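Oxidoreductase, putative (Neosartorya fumigata, PDB 6SKX) acts as an NADPH-dependent reductive aminase that makes amines, including primary amines, probably by reducing imines formed from carbonyl compounds. Local coordinates at residues A[112-117]-A[162-167]; A[88-93]-A[131-136]; A[240-245]-A[254-259]; A[66-71]-A[99-104]. All coordinates share one frame; numbering follows the deposited sequence.

Contacts 2 and 4 lie in the Rossmann-type NADP-binding domain, contact 1 joins its sheet to the start of helix 162-188, which leads into the C-terminal domain, and contact 3 stands apart in that helical domain, its centre 34 to 40 Å from theirs. Contacts 1 and 2 have centres 4 Å apart and share the sheet holding neighbouring strands 86-89, 111-118 and 130-135; their segments alternate along the chain. Contact 4, its centre about 11 to 12 Å from theirs, joins the helices leading into strands 86-89 and 111-118, and interleaves with contact 2. Contact 3 opens last. Asn92 of contact 2 hydrogen-bonds to Asn240 of the second subunit, so the distant regions meet in the dimer.

Contact 1: A[112-117]-A[162-167]; sequences YVHGGI and TASLHD
Ser164 OG touches the ring of His114, 3.6 Å from CE1 and oblique to the ring, and makes its hydrogen bond with Gly93 O. Strand 111-118 runs almost parallel to the first turn of helix 162-188, at 12°, with the short axes 7.0 Å apart. Two further small contacts bridge them. The Ala163 methyl, CB, sits 3.7 Å from His114 O. Farther along, Asp167 reaches Gly116: its CG is anti to the backbone N (chi1 171°), which brings OD2 to 3.8 Å from Gly116 CA, and CB to 4.0 Å from the same atom. Gly116 carries no side chain, so the carboxylate-bearing arm can rest directly against the strand backbone. Asp167 also touches Asn92, a residue seen to bind NADP. Within the helix, the carbonyl oxygen of Thr162 is gripped twice: His166 ND1 donates to Thr162 O over 3.0 Å, from above the carbonyl plane, and the backbone N of His166 adds the usual helical bond. This turns the His166 imidazole back along the first turn. No hydrogen bond joins the two segments. Their polar groups are served by third parties, Ser134 OG for Ala163 N and Gly93 O for Ser164 OG, consistent with close packing setting the spacing between the nucleotide-binding sheet and the long helix, with the polar bonds to Ser134 and Gly93 probably steadying the helix start.

Contact 2: A[88-93]-A[131-136]; sequences INLTNG and VLYSGS
Apolar packing between Tyr133 and the pair Ile88 and Leu90 carries this contact, which passes over the intervening strand 111-118 of the Rossmann-type sheet. Tyr133 CE1 is the common target. Ile88 CG2 comes to it at the ring edge, near the ring plane, at 4.0 Å, and the two side chains cross at about a right angle. Leu90 CD2 approaches Tyr133 CE1 obliquely at the same separation. That methyl also touches Val131 CG1 at 4.0 Å. Val131 CG1, anti to its own backbone N (chi1 -173°), in turn lies over one face of the Tyr133 ring, 3.3 Å above its plane and offset toward the rim. Val113 of the middle strand packs on both Ile88 and Tyr133.

No hydrogen bond crosses between the two segments. Within 88-93, Asn89 OD1 takes Thr91 OG1 at 2.7 Å, in the carbonyl plane, and Thr91 N at 3.2 Å from above that plane; the latter defines an Asx turn. Asn89 ND2 is bonded to Tyr112 OH. The turn leads to Asn92, an NADP-binding residue. The division is consistent with apolar packing holding the end of strand 86-89 and the following Leu90 against strand 130-135, while the amide oxygen, accepting twice, probably shapes the loop entering the cofactor site.

Contact 3: A[240-245]-A[254-259]; sequences NIIDAS and FIRPMK
Ile242 and Ile255 mark the closest backbone approach, with CA atoms 8.0 Å apart, between two successive helices of the helical C-terminal domain, which belongs to the 6-phosphogluconate dehydrogenase-like clan. Segment 240-245 is regular helix within 231-248, while 254-259 starts as a 3-10 turn at Phe254 and Ile255 and continues as helix 256-267. The chain reverses between them through a short connection.

Ile255 lies against the adjacent Ile241 and Ile242 of the first helix. Its CG1 branch, anti to the backbone N (chi1 -155°), carries CD1 to 3.6 Å from Ile241 CD1, and these side chains cross at about a right angle. Its CG2 methyl, placed between the backbone N and the carbonyl carbon, faces Ile242 CG1 at 3.9 Å. Thus each branch of Ile255 takes a different partner. At the exposed border the Arg256 chain bends at chi2 (-137°), so that NH2 comes within 3.9 Å of Ile242 CG2, a contact of van der Waals kind; NH1 has a long, weak ion pair with Glu253.

The second subunit packs close by: its Phe261 meets the ring of Phe254, and its Pro257 packs on Pro257 of this chain. Within the first helix, Ile241 O takes two donors from opposite faces of its carbonyl plane, Ser245 N and Ser245 OG, the hydroxyl at 2.7 Å.

Contact 4: A[66-71]-A[99-104]; sequences LDNAAV and RKLSDR
The flat amide of Asn68 packs on the Leu101 branch ending in CD2: Asn68 CG lies 4.1 Å from Leu101 CD2, and the two side chains approach at a slant. The other flat group, the Asp67 carboxylate, turns to its own chain. Asp67 is the N-cap of helix 68-75, and its OD1 takes a weak bond from Ala70 N, 3.2 Å long with an N-H...O angle of 134°; Asp67 O receives Val71 N.

The same CD2 methyl of Leu101 also meets Val71 CG1 at 3.9 Å. Val71 CG1 stands anti to the backbone N (chi1 176°), on the side of the helix facing segment 99-104. Leu101 itself has chi1 -132°, away from the staggered positions, and also packs against Asn89 and Tyr112. Beyond the contact, Arg104 NH2 forms a salt bridge with Glu72, a second link between the helices.

Helix 68-75 joins strand 60-63 to 86-89, and helix 95-106 joins 86-89 to 111-118, so the contact pairs the helices of two consecutive beta-alpha-beta crossovers. One leucine methyl bridging two residues one helical turn apart implies a small, buried junction in which a methyl covers both an amide and a valine, with the ion pair lying to one side and the NADP-binding residues Leu65 and Leu66 just before the cap.

Contact 1: A[112-117]-A[162-167]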
loop_
_atom_site.group_PDB
_atom_site.type_symbol
_atom_site.label_atom_id
_atom_site.label_comp_id
_atom_site.label_asym_id
_atom_site.label_seq_id
_atom_site.Cartn_x
_atom_site.Cartn_y
_atom_site.Cartn_z
ATOM N N TYR A 112 30.519 16.469 2.842
ATOM C CA TYR A 112 29.301 15.832 3.417
ATOM C C TYR A 112 28.359 15.309 2.338
ATOM O O TYR A 112 27.983 16.040 1.403
ATOM C CB TYR A 112 28.547 16.837 4.287
ATOM C CG TYR A 112 27.433 16.257 5.117
ATOM C CD1 TYR A 112 26.149 16.125 4.612
ATOM C CD2 TYR A 112 27.645 15.890 6.433
ATOM C CE1 TYR A 112 25.108 15.640 5.396
ATOM C CE2 TYR A 112 26.610 15.419 7.234
ATOM C CZ TYR A 112 25.331 15.295 6.714
ATOM O OH TYR A 112 24.309 14.787 7.486
ATOM N N VAL A 113 27.984 14.039 2.458
ATOM C CA VAL A 113 26.822 13.491 1.718
ATOM C C VAL A 113 25.926 12.771 2.709
ATOM O O VAL A 113 26.455 12.107 3.602
ATOM C CB VAL A 113 27.189 12.662 0.469
ATOM C CG1 VAL A 113 28.666 12.639 0.149
ATOM C CG2 VAL A 113 26.566 11.295 0.442
ATOM N N HIS A 114 24.619 12.982 2.563
ATOM C CA HIS A 114 23.560 12.300 3.351
ATOM C C HIS A 114 23.036 11.108 2.547
ATOM O O HIS A 114 23.042 11.187 1.273
ATOM C CB HIS A 114 22.449 13.287 3.757
ATOM C CG HIS A 114 21.855 12.914 5.072
ATOM N ND1 HIS A 114 20.951 11.870 5.199
ATOM C CD2 HIS A 114 22.102 13.337 6.323
ATOM C CE1 HIS A 114 20.637 11.717 6.465
ATOM N NE2 HIS A 114 21.330 12.593 7.178
ATOM N N GLY A 115 22.622 10.037 3.235
ATOM C CA GLY A 115 21.970 8.879 2.588
ATOM C C GLY A 115 20.699 8.441 3.311
ATOM O O GLY A 115 20.609 8.628 4.555
ATOM N N GLY A 116 19.737 7.925 2.533
ATOM C CA GLY A 116 18.568 7.142 2.976
ATOM C C GLY A 116 18.715 5.684 2.548
ATOM O O GLY A 116 18.724 5.395 1.295
ATOM N N ILE A 117 18.827 4.783 3.532
ATOM C CA ILE A 117 18.989 3.324 3.299
ATOM C C ILE A 117 17.614 2.730 3.038
ATOM O O ILE A 117 16.814 2.659 3.985
ATOM C CB ILE A 117 19.655 2.610 4.487
ATOM C CG1 ILE A 117 21.056 3.162 4.769
ATOM C CG2 ILE A 117 19.668 1.116 4.208
ATOM C CD1 ILE A 117 21.628 2.709 6.082
ATOM N N THR A 162 18.010 16.648 -0.083
ATOM C CA THR A 162 17.181 15.984 -1.132
ATOM C C THR A 162 17.008 14.488 -0.790
ATOM O O THR A 162 15.883 13.958 -0.955
ATOM C CB THR A 162 17.813 16.225 -2.499
ATOM O OG1 THR A 162 17.938 17.638 -2.672
ATOM C CG2 THR A 162 17.041 15.586 -3.636
ATOM N N ALA A 163 18.077 13.831 -0.314
ATOM C CA ALA A 163 18.115 12.383 -0.020
ATOM C C ALA A 163 17.128 12.078 1.101
ATOM O O ALA A 163 16.423 11.063 0.987
ATOM C CB ALA A 163 19.516 11.930 0.343
ATOM N N SER A 164 17.102 12.872 2.170
ATOM C CA SER A 164 16.176 12.636 3.304
ATOM C C SER A 164 14.722 12.875 2.843
ATOM O O SER A 164 13.820 12.172 3.352
ATOM C CB SER A 164 16.530 13.439 4.527
ATOM O OG SER A 164 17.396 12.730 5.395
ATOM N N LEU A 165 14.476 13.821 1.927
ATOM C CA LEU A 165 13.093 14.115 1.450
ATOM C C LEU A 165 12.551 12.873 0.746
ATOM O O LEU A 165 11.418 12.501 1.035
ATOM C CB LEU A 165 13.065 15.312 0.498
ATOM C CG LEU A 165 11.676 15.747 0.020
ATOM C CD1 LEU A 165 10.797 16.206 1.180
ATOM C CD2 LEU A 165 11.791 16.849 -1.033
ATOM N N HIS A 166 13.333 12.291 -0.162
ATOM C CA HIS A 166 12.962 11.071 -0.921
ATOM C C HIS A 166 12.769 9.895 0.053
ATOM O O HIS A 166 11.809 9.127 -0.109
ATOM C CB HIS A 166 13.989 10.806 -2.028
ATOM C CG HIS A 166 13.828 11.696 -3.207
ATOM N ND1 HIS A 166 14.091 13.056 -3.142
ATOM C CD2 HIS A 166 13.452 11.438 -4.483
ATOM C CE1 HIS A 166 13.871 13.595 -4.328
ATOM N NE2 HIS A 166 13.469 12.625 -5.169
ATOM N N ASP A 167 13.622 9.785 1.061
ATOM C CA ASP A 167 13.606 8.668 2.036
ATOM C C ASP A 167 12.260 8.731 2.760
ATOM O O ASP A 167 11.519 7.753 2.706
ATOM C CB ASP A 167 14.856 8.730 2.924
ATOM C CG ASP A 167 14.891 7.773 4.107
ATOM O OD1 ASP A 167 14.194 6.745 4.074
ATOM O OD2 ASP A 167 15.598 8.084 5.069
#

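Contact 2: A[88-93]-A[131-136]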
loop_
_atom_site.group_PDB
_atom_site.type_symbol
_atom_site.label_atom_id
_atom_site.label_comp_id
_atom_site.label_asym_id
_atom_site.label_seq_id
_atom_site.Cartn_x
_atom_site.Cartn_y
_atom_site.Cartn_z
ATOM N N ILE A 88 29.828 10.370 5.306
ATOM C CA ILE A 88 28.585 9.813 4.720
ATOM C C ILE A 88 27.625 9.572 5.879
ATOM O O ILE A 88 27.869 8.636 6.658
ATOM C CB ILE A 88 28.861 8.518 3.938
ATOM C CG1 ILE A 88 30.037 8.645 2.956
ATOM C CG2 ILE A 88 27.573 8.070 3.269
ATOM C CD1 ILE A 88 29.863 9.660 1.837
ATOM N N ASN A 89 26.601 10.411 6.030
ATOM C CA ASN A 89 25.627 10.253 7.142
ATOM C C ASN A 89 24.348 9.553 6.628
ATOM O O ASN A 89 23.622 10.161 5.804
ATOM C CB ASN A 89 25.400 11.604 7.806
ATOM C CG ASN A 89 24.525 11.516 9.036
ATOM O OD1 ASN A 89 24.313 10.434 9.595
ATOM N ND2 ASN A 89 24.047 12.667 9.479
ATOM N N LEU A 90 24.113 8.310 7.076
ATOM C CA LEU A 90 22.947 7.430 6.706
ATOM C C LEU A 90 21.905 7.396 7.835
ATOM O O LEU A 90 20.909 6.618 7.742
ATOM C CB LEU A 90 23.471 6.015 6.399
ATOM C CG LEU A 90 24.509 5.959 5.278
ATOM C CD1 LEU A 90 24.973 4.526 5.032
ATOM C CD2 LEU A 90 23.959 6.550 3.990
ATOM N N THR A 91 22.102 8.225 8.858
ATOM C CA THR A 91 21.141 8.454 9.968
ATOM C C THR A 91 19.828 9.069 9.457
ATOM O O THR A 91 19.868 10.139 8.789
ATOM C CB THR A 91 21.781 9.342 11.032
ATOM O OG1 THR A 91 23.058 8.746 11.293
ATOM C CG2 THR A 91 20.919 9.415 12.268
ATOM N N ASN A 92 18.707 8.437 9.812
ATOM C CA ASN A 92 17.325 8.865 9.465
ATOM C C ASN A 92 17.080 10.239 10.099
ATOM O O ASN A 92 17.376 10.373 11.302
ATOM C CB ASN A 92 16.269 7.863 9.952
ATOM C CG ASN A 92 14.857 8.406 9.787
ATOM O OD1 ASN A 92 14.203 8.790 10.760
ATOM N ND2 ASN A 92 14.386 8.480 8.551
ATOM N N GLY A 93 16.588 11.208 9.317
ATOM C CA GLY A 93 15.982 12.449 9.836
ATOM C C GLY A 93 15.372 13.282 8.732
ATOM O O GLY A 93 15.138 12.735 7.623
ATOM N N VAL A 131 20.428 2.660 -1.756
ATOM C CA VAL A 131 20.680 3.865 -0.911
ATOM C C VAL A 131 20.578 5.130 -1.765
ATOM O O VAL A 131 21.204 5.169 -2.841
ATOM C CB VAL A 131 22.026 3.761 -0.189
ATOM C CG1 VAL A 131 22.204 4.911 0.793
ATOM C CG2 VAL A 131 22.160 2.426 0.525
ATOM N N LEU A 132 19.799 6.121 -1.319
ATOM C CA LEU A 132 19.705 7.450 -1.979
ATOM C C LEU A 132 20.751 8.361 -1.335
ATOM O O LEU A 132 20.881 8.291 -0.103
ATOM C CB LEU A 132 18.307 8.034 -1.766
ATOM C CG LEU A 132 17.145 7.108 -2.119
ATOM C CD1 LEU A 132 15.843 7.651 -1.560
ATOM C CD2 LEU A 132 17.050 6.912 -3.613
ATOM N N TYR A 133 21.471 9.147 -2.143
ATOM C CA TYR A 133 22.546 10.061 -1.672
ATOM C C TYR A 133 22.385 11.465 -2.258
ATOM O O TYR A 133 21.960 11.645 -3.447
ATOM C CB TYR A 133 23.914 9.526 -2.098
ATOM C CG TYR A 133 24.302 8.183 -1.541
ATOM C CD1 TYR A 133 24.883 8.087 -0.281
ATOM C CD2 TYR A 133 24.196 7.025 -2.316
ATOM C CE1 TYR A 133 25.274 6.854 0.231
ATOM C CE2 TYR A 133 24.623 5.796 -1.830
ATOM C CZ TYR A 133 25.162 5.712 -0.559
ATOM O OH TYR A 133 25.552 4.508 -0.052
ATOM N N SER A 134 22.772 12.464 -1.477
ATOM C CA SER A 134 22.756 13.877 -1.937
ATOM C C SER A 134 23.745 14.704 -1.110
ATOM O O SER A 134 24.007 14.323 0.083
ATOM C CB SER A 134 21.335 14.452 -1.918
ATOM O OG SER A 134 20.939 14.825 -0.611
ATOM N N GLY A 135 24.300 15.756 -1.734
ATOM C CA GLY A 135 25.272 16.693 -1.119
ATOM C C GLY A 135 26.531 16.759 -1.961
ATOM O O GLY A 135 26.401 16.808 -3.220
ATOM N N SER A 136 27.717 16.666 -1.343
ATOM C CA SER A 136 28.997 16.889 -2.066
ATOM C C SER A 136 29.142 15.891 -3.214
ATOM O O SER A 136 29.276 14.703 -2.989
ATOM C CB SER A 136 30.189 16.833 -1.164
ATOM O OG SER A 136 31.352 16.625 -1.954
#

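Contact 3: A[240-245]-A[254-259]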
loop_
_atom_site.group_PDB
_atom_site.type_symbol
_atom_site.label_atom_id
_atom_site.label_comp_id
_atom_site.label_asym_id
_atom_site.label_seq_id
_atom_site.Cartn_x
_atom_site.Cartn_y
_atom_site.Cartn_z
ATOM N N ASN A 240 -19.378 1.929 2.815
ATOM C CA ASN A 240 -19.604 0.474 2.996
ATOM C C ASN A 240 -18.496 -0.095 3.899
ATOM O O ASN A 240 -18.821 -0.934 4.756
ATOM C CB ASN A 240 -19.740 -0.209 1.633
ATOM C CG ASN A 240 -21.055 0.096 0.942
ATOM O OD1 ASN A 240 -21.998 0.558 1.585
ATOM N ND2 ASN A 240 -21.126 -0.158 -0.364
ATOM N N ILE A 241 -17.235 0.328 3.706
ATOM C CA ILE A 241 -16.051 -0.245 4.418
ATOM C C ILE A 241 -16.187 0.173 5.885
ATOM O O ILE A 241 -16.067 -0.682 6.779
ATOM C CB ILE A 241 -14.721 0.247 3.802
ATOM C CG1 ILE A 241 -14.454 -0.324 2.410
ATOM C CG2 ILE A 241 -13.560 -0.030 4.733
ATOM C CD1 ILE A 241 -13.451 0.493 1.615
ATOM N N ILE A 242 -16.496 1.444 6.090
ATOM C CA ILE A 242 -16.762 2.042 7.425
ATOM C C ILE A 242 -17.908 1.272 8.110
ATOM O O ILE A 242 -17.675 0.740 9.213
ATOM C CB ILE A 242 -17.026 3.546 7.227
ATOM C CG1 ILE A 242 -15.764 4.241 6.709
ATOM C CG2 ILE A 242 -17.535 4.194 8.500
ATOM C CD1 ILE A 242 -15.889 5.741 6.564
ATOM N N ASP A 243 -19.076 1.142 7.458
ATOM C CA ASP A 243 -20.282 0.463 8.025
ATOM C C ASP A 243 -19.934 -0.999 8.349
ATOM O O ASP A 243 -20.252 -1.474 9.456
ATOM C CB ASP A 243 -21.499 0.578 7.095
ATOM C CG ASP A 243 -21.997 2.007 6.859
ATOM O OD1 ASP A 243 -21.646 2.900 7.642
ATOM O OD2 ASP A 243 -22.719 2.225 5.865
ATOM N N ALA A 244 -19.244 -1.687 7.439
ATOM C CA ALA A 244 -18.823 -3.088 7.633
ATOM C C ALA A 244 -17.822 -3.156 8.789
ATOM O O ALA A 244 -17.892 -4.131 9.563
ATOM C CB ALA A 244 -18.247 -3.635 6.348
ATOM N N SER A 245 -16.906 -2.179 8.871
ATOM C CA SER A 245 -15.873 -2.072 9.937
ATOM C C SER A 245 -16.571 -2.026 11.310
ATOM O O SER A 245 -16.285 -2.913 12.161
ATOM C CB SER A 245 -14.947 -0.886 9.705
ATOM O OG SER A 245 -14.108 -1.107 8.570
ATOM N N PHE A 254 -8.142 4.451 9.911
ATOM C CA PHE A 254 -7.183 4.341 8.783
ATOM C C PHE A 254 -7.719 4.894 7.463
ATOM O O PHE A 254 -6.851 5.365 6.707
ATOM C CB PHE A 254 -6.815 2.881 8.539
ATOM C CG PHE A 254 -5.736 2.340 9.429
ATOM C CD1 PHE A 254 -4.519 3.001 9.552
ATOM C CD2 PHE A 254 -5.917 1.142 10.099
ATOM C CE1 PHE A 254 -3.510 2.474 10.339
ATOM C CE2 PHE A 254 -4.906 0.618 10.882
ATOM C CZ PHE A 254 -3.703 1.287 10.999
ATOM N N ILE A 255 -9.032 4.826 7.184
ATOM C CA ILE A 255 -9.620 5.234 5.861
ATOM C C ILE A 255 -10.311 6.604 5.965
ATOM O O ILE A 255 -10.661 7.154 4.887
ATOM C CB ILE A 255 -10.583 4.153 5.292
ATOM C CG1 ILE A 255 -10.704 4.228 3.770
ATOM C CG2 ILE A 255 -11.967 4.221 5.939
ATOM C CD1 ILE A 255 -11.293 2.969 3.134
ATOM N N ARG A 256 -10.448 7.170 7.172
ATOM C CA ARG A 256 -11.127 8.479 7.412
ATOM C C ARG A 256 -10.407 9.624 6.702
ATOM O O ARG A 256 -11.067 10.427 6.030
ATOM C CB ARG A 256 -11.345 8.730 8.910
ATOM C CG ARG A 256 -12.437 7.848 9.510
ATOM C CD ARG A 256 -13.390 8.557 10.459
ATOM N NE ARG A 256 -14.671 7.859 10.599
ATOM C CZ ARG A 256 -14.900 6.804 11.387
ATOM N NH1 ARG A 256 -13.931 6.285 12.129
ATOM N NH2 ARG A 256 -16.107 6.260 11.421
ATOM N N PRO A 257 -9.053 9.725 6.754
ATOM C CA PRO A 257 -8.348 10.785 6.033
ATOM C C PRO A 257 -8.656 10.771 4.528
ATOM O O PRO A 257 -8.861 11.828 3.984
ATOM C CB PRO A 257 -6.867 10.518 6.337
ATOM C CG PRO A 257 -6.925 9.762 7.641
ATOM C CD PRO A 257 -8.132 8.857 7.490
ATOM N N MET A 258 -8.693 9.600 3.884
ATOM C CA MET A 258 -8.996 9.512 2.427
ATOM C C MET A 258 -10.451 9.942 2.182
ATOM O O MET A 258 -10.687 10.607 1.155
ATOM C CB MET A 258 -8.784 8.098 1.901
ATOM C CG MET A 258 -9.251 7.900 0.478
ATOM S SD MET A 258 -8.127 8.546 -0.764
ATOM C CE MET A 258 -6.807 7.334 -0.689
ATOM N N LYS A 259 -11.381 9.582 3.077
ATOM C CA LYS A 259 -12.794 10.072 3.059
ATOM C C LYS A 259 -12.781 11.616 2.977
ATOM O O LYS A 259 -13.309 12.161 1.953
ATOM C CB LYS A 259 -13.585 9.551 4.270
#

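Contact 4: A[66-71]-A[99-104]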
loop_
_atom_site.group_PDB
_atom_site.type_symbol
_atom_site.label_atom_id
_atom_site.label_comp_id
_atom_site.label_asym_id
_atom_site.label_seq_id
_atom_site.Cartn_x
_atom_site.Cartn_y
_atom_site.Cartn_z
ATOM N N LEU A 66 20.959 6.501 15.856
ATOM C CA LEU A 66 19.466 6.483 15.996
ATOM C C LEU A 66 18.873 7.779 15.444
ATOM O O LEU A 66 17.856 7.667 14.733
ATOM C CB LEU A 66 19.048 6.252 17.453
ATOM N N ASP A 67 19.481 8.952 15.704
ATOM C CA ASP A 67 18.908 10.266 15.268
ATOM C C ASP A 67 20.016 11.309 15.100
ATOM O O ASP A 67 21.168 11.026 15.508
ATOM C CB ASP A 67 17.792 10.759 16.204
ATOM C CG ASP A 67 18.084 10.674 17.699
ATOM O OD1 ASP A 67 19.266 10.733 18.105
ATOM O OD2 ASP A 67 17.114 10.585 18.462
ATOM N N ASN A 68 19.683 12.459 14.493
ATOM C CA ASN A 68 20.690 13.476 14.070
ATOM C C ASN A 68 21.231 14.180 15.322
ATOM O O ASN A 68 22.417 14.524 15.340
ATOM C CB ASN A 68 20.178 14.352 12.925
ATOM C CG ASN A 68 20.445 13.745 11.553
ATOM O OD1 ASN A 68 19.579 13.725 10.661
ATOM N ND2 ASN A 68 21.665 13.260 11.354
ATOM N N ALA A 69 20.458 14.211 16.401
ATOM C CA ALA A 69 20.896 14.695 17.732
ATOM C C ALA A 69 21.998 13.786 18.294
ATOM O O ALA A 69 22.928 14.310 18.927
ATOM C CB ALA A 69 19.710 14.782 18.675
ATOM N N ALA A 70 21.907 12.472 18.088
ATOM C CA ALA A 70 22.918 11.521 18.603
ATOM C C ALA A 70 24.208 11.678 17.772
ATOM O O ALA A 70 25.333 11.476 18.339
ATOM C CB ALA A 70 22.375 10.114 18.596
ATOM N N VAL A 71 24.082 12.066 16.493
ATOM C CA VAL A 71 25.264 12.400 15.637
ATOM C C VAL A 71 26.029 13.584 16.268
ATOM O O VAL A 71 27.252 13.468 16.403
ATOM C CB VAL A 71 24.885 12.706 14.172
ATOM C CG1 VAL A 71 26.110 13.130 13.368
ATOM C CG2 VAL A 71 24.164 11.536 13.500
ATOM N N ARG A 99 20.711 19.681 6.217
ATOM C CA ARG A 99 21.284 20.948 5.690
ATOM C C ARG A 99 22.174 21.586 6.772
ATOM O O ARG A 99 23.274 22.009 6.411
ATOM C CB ARG A 99 20.174 21.887 5.221
ATOM C CG ARG A 99 19.650 21.539 3.839
ATOM C CD ARG A 99 18.252 22.077 3.613
ATOM N NE ARG A 99 17.762 21.567 2.338
ATOM C CZ ARG A 99 16.508 21.194 2.089
ATOM N NH1 ARG A 99 15.566 21.284 3.021
ATOM N NH2 ARG A 99 16.202 20.728 0.889
ATOM N N LYS A 100 21.728 21.570 8.037
ATOM C CA LYS A 100 22.395 22.205 9.211
ATOM C C LYS A 100 23.677 21.433 9.562
ATOM O O LYS A 100 24.737 22.079 9.745
ATOM C CB LYS A 100 21.410 22.321 10.389
ATOM C CG LYS A 100 20.370 23.439 10.216
ATOM C CD LYS A 100 19.157 23.397 11.139
ATOM N N LEU A 101 23.600 20.103 9.641
ATOM C CA LEU A 101 24.781 19.237 9.883
ATOM C C LEU A 101 25.798 19.426 8.741
ATOM O O LEU A 101 26.983 19.600 9.019
ATOM C CB LEU A 101 24.306 17.791 9.978
ATOM C CG LEU A 101 24.822 16.990 11.164
ATOM C CD1 LEU A 101 24.751 17.797 12.443
ATOM C CD2 LEU A 101 24.019 15.709 11.316
ATOM N N SER A 102 25.361 19.416 7.486
ATOM C CA SER A 102 26.257 19.650 6.331
ATOM C C SER A 102 27.041 20.944 6.554
ATOM O O SER A 102 28.274 20.898 6.390
ATOM C CB SER A 102 25.500 19.698 5.041
ATOM O OG SER A 102 26.382 19.936 3.964
ATOM N N ASP A 103 26.343 22.044 6.882
ATOM C CA ASP A 103 26.924 23.410 7.044
ATOM C C ASP A 103 27.994 23.379 8.141
ATOM O O ASP A 103 29.104 23.895 7.927
ATOM C CB ASP A 103 25.853 24.454 7.407
ATOM C CG ASP A 103 24.973 24.932 6.253
ATOM O OD1 ASP A 103 25.322 24.681 5.086
ATOM O OD2 ASP A 103 23.938 25.577 6.537
ATOM N N ARG A 104 27.649 22.775 9.271
ATOM C CA ARG A 104 28.540 22.617 10.444
ATOM C C ARG A 104 29.802 21.842 10.040
ATOM O O ARG A 104 30.903 22.339 10.345
ATOM C CB ARG A 104 27.760 21.907 11.545
ATOM C CG ARG A 104 28.167 22.286 12.953
ATOM C CD ARG A 104 26.949 22.523 13.830
ATOM N NE ARG A 104 26.676 21.406 14.701
ATOM C CZ ARG A 104 27.499 20.970 15.644
ATOM N NH1 ARG A 104 28.681 21.543 15.830
ATOM N NH2 ARG A 104 27.143 19.936 16.387
#